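Local coordinates for protein H subunit of photosynthetic reaction center complex (Rhodopseudomonas palustris, PDB 6Z5S) that serves as the H subunit of the photosynthetic reaction centre, carrying one membrane-spanning helix and an extramembrane domain that probably caps the other reaction-centre subunits near their quinones, at residues D[101-106]-D[236-241]; D[60-65]-D[70-75]; D[131-136]-D[177-182]; D[64-69]-D[123-128]. One frame throughout, in Å; residues are numbered along the deposited sequence.

Contact 1 of 4, residues D[101-106]-D[236-241]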
# COMPACT_ATOMS: atom_id res chain seq x y z
N ASN D 101 -5.28 23.30 38.59
CA ASN D 101 -3.96 22.81 38.21
C ASN D 101 -4.13 21.72 37.16
O ASN D 101 -4.62 20.63 37.50
CB ASN D 101 -3.22 22.28 39.42
CG ASN D 101 -1.94 21.58 39.04
OD1 ASN D 101 -1.19 22.04 38.18
ND2 ASN D 101 -1.67 20.45 39.67
N PRO D 102 -3.74 21.95 35.91
CA PRO D 102 -4.00 20.95 34.87
C PRO D 102 -3.29 19.63 35.10
O PRO D 102 -3.64 18.64 34.44
CB PRO D 102 -3.49 21.63 33.60
CG PRO D 102 -2.49 22.60 34.08
CD PRO D 102 -2.96 23.09 35.40
N PHE D 103 -2.31 19.58 36.00
CA PHE D 103 -1.68 18.30 36.33
C PHE D 103 -2.60 17.44 37.18
O PHE D 103 -2.67 16.22 36.99
CB PHE D 103 -0.36 18.54 37.04
CG PHE D 103 0.74 18.97 36.13
CD1 PHE D 103 0.90 20.30 35.81
CD2 PHE D 103 1.62 18.05 35.60
CE1 PHE D 103 1.91 20.70 34.97
CE2 PHE D 103 2.63 18.44 34.77
CZ PHE D 103 2.77 19.77 34.45
N ALA D 104 -3.32 18.06 38.11
CA ALA D 104 -4.24 17.32 38.97
C ALA D 104 -5.63 17.19 38.36
O ALA D 104 -6.31 16.19 38.60
CB ALA D 104 -4.35 18.01 40.33
N ASP D 105 -6.06 18.17 37.57
CA ASP D 105 -7.38 18.10 36.97
C ASP D 105 -7.45 17.05 35.87
O ASP D 105 -8.50 16.43 35.67
CB ASP D 105 -7.77 19.46 36.40
CG ASP D 105 -7.66 20.56 37.42
OD1 ASP D 105 -7.55 20.26 38.62
OD2 ASP D 105 -7.66 21.74 37.01
N GLY D 106 -6.34 16.83 35.16
CA GLY D 106 -6.38 15.96 34.02
C GLY D 106 -7.12 16.60 32.86
O GLY D 106 -8.14 16.08 32.41
N CYS D 236 0.59 8.44 32.59
CA CYS D 236 0.94 8.99 31.29
C CYS D 236 0.34 10.37 31.07
O CYS D 236 0.94 11.21 30.40
CB CYS D 236 0.52 8.04 30.17
SG CYS D 236 0.99 6.32 30.42
N ALA D 237 -0.82 10.64 31.68
CA ALA D 237 -1.44 11.95 31.53
C ALA D 237 -0.74 13.00 32.37
O ALA D 237 -0.59 14.14 31.94
CB ALA D 237 -2.91 11.86 31.92
N TYR D 238 -0.31 12.63 33.58
CA TYR D 238 0.49 13.55 34.37
C TYR D 238 1.75 13.94 33.63
O TYR D 238 2.19 15.10 33.69
CB TYR D 238 0.83 12.93 35.72
CG TYR D 238 1.57 13.87 36.63
CD1 TYR D 238 0.89 14.71 37.49
CD2 TYR D 238 2.95 13.92 36.64
CE1 TYR D 238 1.56 15.57 38.32
CE2 TYR D 238 3.63 14.77 37.46
CZ TYR D 238 2.93 15.60 38.30
OH TYR D 238 3.60 16.46 39.13
N TYR D 239 2.36 12.99 32.93
CA TYR D 239 3.57 13.34 32.19
C TYR D 239 3.26 14.10 30.91
O TYR D 239 4.05 14.96 30.51
CB TYR D 239 4.38 12.09 31.89
CG TYR D 239 5.13 11.60 33.10
CD1 TYR D 239 6.34 12.16 33.45
CD2 TYR D 239 4.61 10.60 33.90
CE1 TYR D 239 7.02 11.73 34.56
CE2 TYR D 239 5.28 10.16 35.00
CZ TYR D 239 6.48 10.73 35.33
OH TYR D 239 7.14 10.28 36.44
N GLY D 240 2.14 13.81 30.25
CA GLY D 240 1.76 14.56 29.08
C GLY D 240 1.36 15.99 29.37
O GLY D 240 1.48 16.85 28.49
N ALA D 241 0.86 16.26 30.58
CA ALA D 241 0.50 17.62 30.93
C ALA D 241 1.69 18.55 30.85
O ALA D 241 1.55 19.72 30.47
CB ALA D 241 -0.10 17.66 32.33
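The short helix 102-105 meets helix 229-245 where Phe-103 and Tyr-238 face each other, their CA atoms 5.6 Å apart, and no hydrogen bond joins the two segments. Phe-103 carries most of the contact. Its CG, set beside the backbone N (chi1 -76°), brings the phenyl ring under Ala-241, with one edge turned to Tyr-238. Ala-241 covers one face in a CH-pi contact, its CB toward the rim, 3.9 Å from the centroid of the Phe-103 ring. Tyr-238 is met edge to face: CD2 of Phe-103 points at the tyrosine face near its rim, 3.7 Å from Tyr-238 CE1, with ring planes at 61° and centroids 5.1 Å apart. The phenol OH is spoken for by the backbone O of Gln-214, a bond that helps fix the ring offering its face to Phe-103. Tyr-245, further along the same helix, also touches the phenyl. Replacing Phe-103 by alanine is likely to take from Tyr-238 and Ala-241 their main partner here and open a gap between the helices. The arrangement is a helix-helix packing through a T-shaped aromatic pair, joining the N-terminal region of the H chain to the helix near its C-terminus.

Contact 2 of 4, residues D[60-65]-D[70-75]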
# COMPACT_ATOMS: atom_id res chain seq x y z
N PRO D 60 -25.20 -0.23 19.98
CA PRO D 60 -24.02 -0.57 20.78
C PRO D 60 -23.57 -2.00 20.52
O PRO D 60 -24.37 -2.92 20.41
CB PRO D 60 -24.51 -0.38 22.22
CG PRO D 60 -25.63 0.57 22.10
CD PRO D 60 -26.31 0.24 20.82
N LYS D 61 -22.26 -2.17 20.42
CA LYS D 61 -21.67 -3.45 20.08
C LYS D 61 -21.17 -4.14 21.34
O LYS D 61 -20.55 -3.51 22.19
CB LYS D 61 -20.51 -3.28 19.09
CG LYS D 61 -19.96 -4.58 18.58
CD LYS D 61 -18.77 -4.32 17.70
CE LYS D 61 -18.49 -5.49 16.79
NZ LYS D 61 -17.51 -5.11 15.75
N THR D 62 -21.42 -5.43 21.43
CA THR D 62 -21.14 -6.19 22.63
C THR D 62 -20.01 -7.18 22.36
O THR D 62 -20.15 -8.09 21.55
CB THR D 62 -22.39 -6.93 23.08
OG1 THR D 62 -23.51 -6.04 22.98
CG2 THR D 62 -22.26 -7.34 24.50
N TYR D 63 -18.89 -6.98 23.05
CA TYR D 63 -17.75 -7.88 22.98
C TYR D 63 -17.79 -8.84 24.15
O TYR D 63 -18.14 -8.47 25.27
CB TYR D 63 -16.45 -7.09 23.02
CG TYR D 63 -16.24 -6.20 21.83
CD1 TYR D 63 -15.71 -6.70 20.66
CD2 TYR D 63 -16.59 -4.87 21.87
CE1 TYR D 63 -15.51 -5.90 19.57
CE2 TYR D 63 -16.40 -4.05 20.79
CZ TYR D 63 -15.86 -4.57 19.64
OH TYR D 63 -15.67 -3.77 18.55
N LEU D 64 -17.41 -10.08 23.88
CA LEU D 64 -17.29 -11.10 24.91
C LEU D 64 -15.84 -11.17 25.36
O LEU D 64 -14.93 -11.25 24.53
CB LEU D 64 -17.74 -12.45 24.36
CG LEU D 64 -17.60 -13.65 25.30
CD1 LEU D 64 -18.63 -13.56 26.41
CD2 LEU D 64 -17.76 -14.93 24.51
N LEU D 65 -15.62 -11.14 26.67
CA LEU D 65 -14.28 -11.22 27.22
C LEU D 65 -14.02 -12.64 27.71
O LEU D 65 -14.90 -13.50 27.69
CB LEU D 65 -14.09 -10.19 28.33
CG LEU D 65 -14.61 -8.80 27.96
CD1 LEU D 65 -14.33 -7.83 29.08
CD2 LEU D 65 -13.98 -8.32 26.68
N THR D 70 -18.18 -9.19 29.73
CA THR D 70 -18.80 -8.60 28.56
C THR D 70 -18.60 -7.10 28.59
O THR D 70 -18.80 -6.47 29.64
CB THR D 70 -20.28 -8.95 28.52
OG1 THR D 70 -20.43 -10.35 28.25
CG2 THR D 70 -20.98 -8.17 27.47
N LYS D 71 -18.22 -6.52 27.46
CA LYS D 71 -18.00 -5.09 27.36
C LYS D 71 -18.81 -4.55 26.19
O LYS D 71 -18.67 -5.03 25.07
CB LYS D 71 -16.53 -4.76 27.17
CG LYS D 71 -16.27 -3.28 27.03
CD LYS D 71 -16.41 -2.58 28.36
CE LYS D 71 -15.98 -1.14 28.27
NZ LYS D 71 -16.87 -0.34 27.41
N THR D 72 -19.64 -3.55 26.44
CA THR D 72 -20.42 -2.92 25.39
C THR D 72 -19.83 -1.56 25.06
O THR D 72 -19.72 -0.70 25.93
CB THR D 72 -21.88 -2.78 25.79
OG1 THR D 72 -22.45 -4.08 25.95
CG2 THR D 72 -22.64 -2.05 24.73
N VAL D 73 -19.45 -1.38 23.80
CA VAL D 73 -19.00 -0.08 23.32
C VAL D 73 -20.18 0.61 22.65
O VAL D 73 -21.05 -0.07 22.08
CB VAL D 73 -17.80 -0.21 22.36
CG1 VAL D 73 -16.62 -0.79 23.08
CG2 VAL D 73 -18.17 -1.05 21.16
N PRO D 74 -20.27 1.95 22.69
CA PRO D 74 -19.34 2.95 23.23
C PRO D 74 -19.08 2.85 24.72
O PRO D 74 -19.95 2.47 25.49
CB PRO D 74 -20.05 4.27 22.90
CG PRO D 74 -21.46 3.91 22.80
CD PRO D 74 -21.47 2.59 22.14
N SER D 75 -17.86 3.21 25.13
CA SER D 75 -17.48 3.22 26.54
C SER D 75 -17.79 4.60 27.12
O SER D 75 -16.91 5.43 27.36
CB SER D 75 -16.00 2.87 26.69
OG SER D 75 -15.73 1.58 26.20
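Thr-70, Val-73 and Tyr-63 bury the most surface where strands 61-64 and 70-73 pair as an antiparallel beta hairpin, their axes 4.6 Å apart. Val-73 forms a hydrogen-bonded pair with Lys-61, its N 2.9 Å from Lys-61 O and its own O accepting from Lys-61 N. Tyr-63 is paired in the same way with Lys-71: Tyr-63 N lies 2.8 Å from Lys-71 O, and Lys-71 N returns the bond to Tyr-63 O, both nearly straight at 165°. Tyr-63 and Val-73 share one face of the hairpin. There, with CG of Tyr-63 beside its backbone N (chi1 -65°), the ring leans along the strand pair and turns its edge to valine, CE2 of Tyr-63 coming 3.5 Å from Val-73 CG2. Thr-70 lies on the other face, in a non-hydrogen-bonded pair with Leu-64, and its methyl meets that of Thr-62. Its CA makes a CA-H...O contact with Tyr-63 O, 3.4 Å away. Beyond the hairpin, Tyr-63 OH hydrogen-bonds to an acidic side chain of another protein chain, to which Lys-61 NZ is also held through an acidic side chain. The chemistry is thus divided: backbone bonds hold the two strands together, the threonine face is largely exposed, and the face of Lys-61 and Tyr-63 serves interfaces with two neighbouring subunits.

Contact 3 of 4, residues D[131-136]-D[177-182]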
# COMPACT_ATOMS: atom_id res chain seq x y z
N PRO D 131 6.57 -5.42 37.99
CA PRO D 131 7.99 -5.17 38.24
C PRO D 131 8.80 -6.42 37.96
O PRO D 131 8.31 -7.54 38.09
CB PRO D 131 8.03 -4.80 39.73
CG PRO D 131 6.63 -4.51 40.10
CD PRO D 131 5.78 -5.36 39.23
N LEU D 132 10.06 -6.22 37.57
CA LEU D 132 10.91 -7.37 37.25
C LEU D 132 11.10 -8.27 38.46
O LEU D 132 11.31 -9.48 38.29
CB LEU D 132 12.26 -6.90 36.72
CG LEU D 132 12.34 -6.76 35.21
CD1 LEU D 132 13.73 -6.33 34.80
CD2 LEU D 132 11.97 -8.06 34.54
N ARG D 133 11.02 -7.72 39.67
CA ARG D 133 11.05 -8.55 40.86
C ARG D 133 9.86 -9.50 40.94
O ARG D 133 9.90 -10.46 41.72
CB ARG D 133 11.07 -7.67 42.10
CG ARG D 133 9.82 -6.83 42.26
CD ARG D 133 9.81 -6.08 43.56
NE ARG D 133 8.67 -5.17 43.64
CZ ARG D 133 8.73 -3.88 43.33
NH1 ARG D 133 7.64 -3.14 43.42
NH2 ARG D 133 9.87 -3.34 42.93
N ALA D 134 8.81 -9.26 40.16
CA ALA D 134 7.62 -10.09 40.18
C ALA D 134 7.46 -10.96 38.94
O ALA D 134 6.52 -11.76 38.88
CB ALA D 134 6.37 -9.23 40.35
N ALA D 135 8.33 -10.82 37.95
CA ALA D 135 8.29 -11.63 36.73
C ALA D 135 9.60 -12.40 36.66
O ALA D 135 10.56 -11.96 36.02
CB ALA D 135 8.08 -10.76 35.50
N LYS D 136 9.64 -13.56 37.31
CA LYS D 136 10.86 -14.35 37.34
C LYS D 136 11.04 -15.08 36.02
O LYS D 136 10.09 -15.63 35.45
CB LYS D 136 10.82 -15.35 38.49
CG LYS D 136 10.71 -14.70 39.87
CD LYS D 136 12.00 -14.00 40.29
CE LYS D 136 11.96 -12.50 40.03
NZ LYS D 136 13.17 -11.80 40.54
N TYR D 177 7.59 0.78 32.30
CA TYR D 177 7.70 1.81 33.31
C TYR D 177 8.99 1.64 34.09
O TYR D 177 9.49 0.52 34.27
CB TYR D 177 6.52 1.79 34.28
CG TYR D 177 5.20 2.01 33.60
CD1 TYR D 177 4.72 3.29 33.38
CD2 TYR D 177 4.43 0.95 33.17
CE1 TYR D 177 3.52 3.50 32.76
CE2 TYR D 177 3.23 1.14 32.54
CZ TYR D 177 2.78 2.42 32.34
OH TYR D 177 1.58 2.62 31.71
N LEU D 178 9.53 2.76 34.56
CA LEU D 178 10.61 2.79 35.54
C LEU D 178 10.03 3.21 36.87
O LEU D 178 9.35 4.24 36.96
CB LEU D 178 11.71 3.77 35.13
CG LEU D 178 12.28 3.67 33.72
CD1 LEU D 178 13.32 4.74 33.53
CD2 LEU D 178 12.87 2.30 33.49
N GLU D 179 10.26 2.41 37.90
CA GLU D 179 9.90 2.82 39.24
C GLU D 179 10.93 3.82 39.74
O GLU D 179 12.13 3.65 39.51
CB GLU D 179 9.83 1.62 40.18
CG GLU D 179 8.89 1.81 41.34
CD GLU D 179 8.47 0.50 41.97
OE1 GLU D 179 9.15 -0.51 41.73
OE2 GLU D 179 7.45 0.48 42.70
N VAL D 180 10.47 4.86 40.40
CA VAL D 180 11.34 5.93 40.87
C VAL D 180 11.07 6.16 42.34
O VAL D 180 9.96 6.54 42.72
CB VAL D 180 11.13 7.23 40.08
CG1 VAL D 180 11.94 8.33 40.70
CG2 VAL D 180 11.51 7.03 38.63
N GLU D 181 12.08 5.89 43.16
CA GLU D 181 12.09 6.35 44.54
C GLU D 181 12.23 7.86 44.53
O GLU D 181 13.28 8.38 44.12
CB GLU D 181 13.25 5.70 45.29
CG GLU D 181 13.31 6.03 46.77
CD GLU D 181 12.17 5.43 47.55
OE1 GLU D 181 11.61 4.40 47.10
OE2 GLU D 181 11.82 5.98 48.61
N VAL D 182 11.18 8.57 44.93
CA VAL D 182 11.21 10.02 44.90
C VAL D 182 12.30 10.51 45.86
O VAL D 182 12.81 9.76 46.70
CB VAL D 182 9.83 10.59 45.26
CG1 VAL D 182 9.56 10.40 46.73
CG2 VAL D 182 9.71 12.05 44.84
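Arg-133 and Glu-179 join in a salt bridge that rests on a single carboxylate oxygen. The arginine leaves the chain with CG between its backbone N and carbonyl carbon (chi1 64°) and then runs extended from CG to NE, which lays the guanidinium over Pro-131 and reaches toward strand 174-182. NH2 of Arg-133 bonds to OE1 of Glu-179 at 3.2 Å, on the syn side of the carboxylate and close to both planes. NH1 adds a weak bond to the same OE1 at 3.5 Å, making it a shared acceptor. The two flat groups are nearly coplanar, 22° apart, while the side chains that bear them cross at about a right angle. In the four-stranded antiparallel sheet of the PRC-barrel region, strand 161-169 lies between strands 129-131 and 174-182, and the ion pair therefore reaches past it; Trp-167 of that intervening strand gives OE1 a further, weak bond through NE1. Glu-179 is buried, its side chain extended beyond CG to place the carboxylate beside the guanidinium edge. Pro-131, two residues before the arginine, puts its CB over the centre of one guanidinium face, 3.8 Å above the plane. NE of Arg-133 forms a salt bridge with Asp-225, so two acids grip the group, and the positive charge would probably help to keep the buried Glu-179 ionised.

Contact 4 of 4, residues D[64-69]-D[123-128]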
# COMPACT_ATOMS: atom_id res chain seq x y z
N LEU D 64 -17.41 -10.08 23.88
CA LEU D 64 -17.29 -11.10 24.91
C LEU D 64 -15.84 -11.17 25.36
O LEU D 64 -14.93 -11.25 24.53
CB LEU D 64 -17.74 -12.45 24.36
CG LEU D 64 -17.60 -13.65 25.30
CD1 LEU D 64 -18.63 -13.56 26.41
CD2 LEU D 64 -17.76 -14.93 24.51
N LEU D 65 -15.62 -11.14 26.67
CA LEU D 65 -14.28 -11.22 27.22
C LEU D 65 -14.02 -12.64 27.71
O LEU D 65 -14.90 -13.50 27.69
CB LEU D 65 -14.09 -10.19 28.33
CG LEU D 65 -14.61 -8.80 27.96
CD1 LEU D 65 -14.33 -7.83 29.08
CD2 LEU D 65 -13.98 -8.32 26.68
N ARG D 66 -12.79 -12.90 28.14
CA ARG D 66 -12.36 -14.26 28.41
C ARG D 66 -13.14 -14.87 29.56
O ARG D 66 -13.74 -15.95 29.43
CB ARG D 66 -10.86 -14.31 28.70
CG ARG D 66 -10.01 -14.40 27.47
CD ARG D 66 -8.58 -14.72 27.84
NE ARG D 66 -7.93 -13.60 28.51
CZ ARG D 66 -7.56 -13.61 29.78
NH1 ARG D 66 -6.98 -12.54 30.31
NH2 ARG D 66 -7.77 -14.68 30.53
N GLY D 67 -13.16 -14.21 30.71
CA GLY D 67 -13.79 -14.79 31.87
C GLY D 67 -15.30 -14.69 31.84
O GLY D 67 -15.92 -14.39 32.86
N GLY D 68 -15.89 -14.94 30.68
CA GLY D 68 -17.32 -14.78 30.51
C GLY D 68 -17.83 -13.36 30.65
O GLY D 68 -19.03 -13.14 30.48
N ALA D 69 -16.96 -12.40 30.94
CA ALA D 69 -17.37 -11.02 31.08
C ALA D 69 -17.80 -10.46 29.73
O ALA D 69 -17.78 -11.15 28.71
CB ALA D 69 -16.25 -10.19 31.69
N LEU D 123 -3.30 -13.31 29.37
CA LEU D 123 -3.83 -14.62 29.00
C LEU D 123 -3.92 -15.59 30.16
O LEU D 123 -4.89 -16.35 30.23
CB LEU D 123 -2.97 -15.22 27.89
CG LEU D 123 -3.66 -16.34 27.11
CD1 LEU D 123 -5.06 -15.93 26.74
CD2 LEU D 123 -2.85 -16.68 25.89
N ASP D 124 -2.95 -15.59 31.06
CA ASP D 124 -2.98 -16.46 32.23
C ASP D 124 -3.67 -15.82 33.42
O ASP D 124 -3.42 -16.23 34.56
CB ASP D 124 -1.57 -16.89 32.60
CG ASP D 124 -0.57 -15.76 32.49
OD1 ASP D 124 -0.96 -14.67 32.02
OD2 ASP D 124 0.60 -15.96 32.87
N ASN D 125 -4.51 -14.81 33.18
CA ASN D 125 -5.27 -14.15 34.23
C ASN D 125 -4.35 -13.55 35.30
O ASN D 125 -4.65 -13.59 36.49
CB ASN D 125 -6.29 -15.10 34.86
CG ASN D 125 -7.43 -15.42 33.92
OD1 ASN D 125 -7.97 -14.53 33.27
ND2 ASN D 125 -7.79 -16.69 33.83
N LEU D 126 -3.23 -13.00 34.86
CA LEU D 126 -2.31 -12.31 35.73
C LEU D 126 -1.96 -10.96 35.12
O LEU D 126 -1.94 -10.83 33.89
CB LEU D 126 -1.03 -13.12 35.95
CG LEU D 126 -1.24 -14.47 36.63
CD1 LEU D 126 0.07 -15.23 36.69
CD2 LEU D 126 -1.83 -14.29 38.01
N PRO D 127 -1.68 -9.96 35.94
CA PRO D 127 -1.27 -8.66 35.39
C PRO D 127 -0.06 -8.80 34.48
O PRO D 127 0.90 -9.49 34.81
CB PRO D 127 -0.97 -7.83 36.64
CG PRO D 127 -1.79 -8.46 37.70
CD PRO D 127 -1.80 -9.92 37.40
N ILE D 128 -0.12 -8.13 33.33
CA ILE D 128 0.98 -8.22 32.38
C ILE D 128 2.06 -7.18 32.64
O ILE D 128 3.22 -7.41 32.32
CB ILE D 128 0.45 -8.10 30.94
CG1 ILE D 128 -0.27 -6.77 30.75
CG2 ILE D 128 -0.49 -9.24 30.63
CD1 ILE D 128 -0.79 -6.57 29.36
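Arg-66 sets CG beside its backbone N (chi1 -85°) and bends at chi3 (-70°), which swings its guanidinium across to Leu-123 and Asn-125. NH2 of Arg-66 donates to OD1 of Asn-125 at 2.8 Å, the one hydrogen bond between the segments. The donor sits well above the carbonyl plane of the amide, 53° out of it, instead of on a lone pair. Leu-123 lies under a guanidinium face, its CA 3.9 Å from the plane and over the centre of the group. The leucine also touches the aliphatic part of the arginine, Leu-123 CD1 meeting Arg-66 CD at 3.9 Å. Arg-66 stands in the type I beta turn from Leu-65 to Gly-68, at the tip of the hairpin of strands 61-64 and 70-73, and so the turn reaches the loop leading to strand 129-131. With an alanine at this position, Asn-125 OD1 would probably lose its donor and Leu-123 the flat group resting on it, leaving the hairpin tip without its bond to the loop. Asp-124, between the two contacted residues, directs its carboxylate to a salt bridge with Arg-170. Arg-66 also packs on Leu-121 and on an apolar side chain of another protein chain.

Contacts 2 and 4 share Leu-64 and Leu-65: the hairpin of contact 2 has its turn tied by contact 4 to the loop before strand 129-131, with centres about 15 Å apart. Contact 3 opens at the end of strand 129-131 and ties the loop after it to strand 174-182 of the four-stranded sheet, its centre about 23 Å from that of contact 4. Both its segments fall between those of contact 1, which joins helices 102-105 and 229-245, and the two contacts touch where Cys-236 SG packs against Tyr-177 OH at 4.0 Å. Contacts 1 and 4 alternate in sequence. The four run from the subunit-facing hairpin to the PRC-barrel region and the following helix.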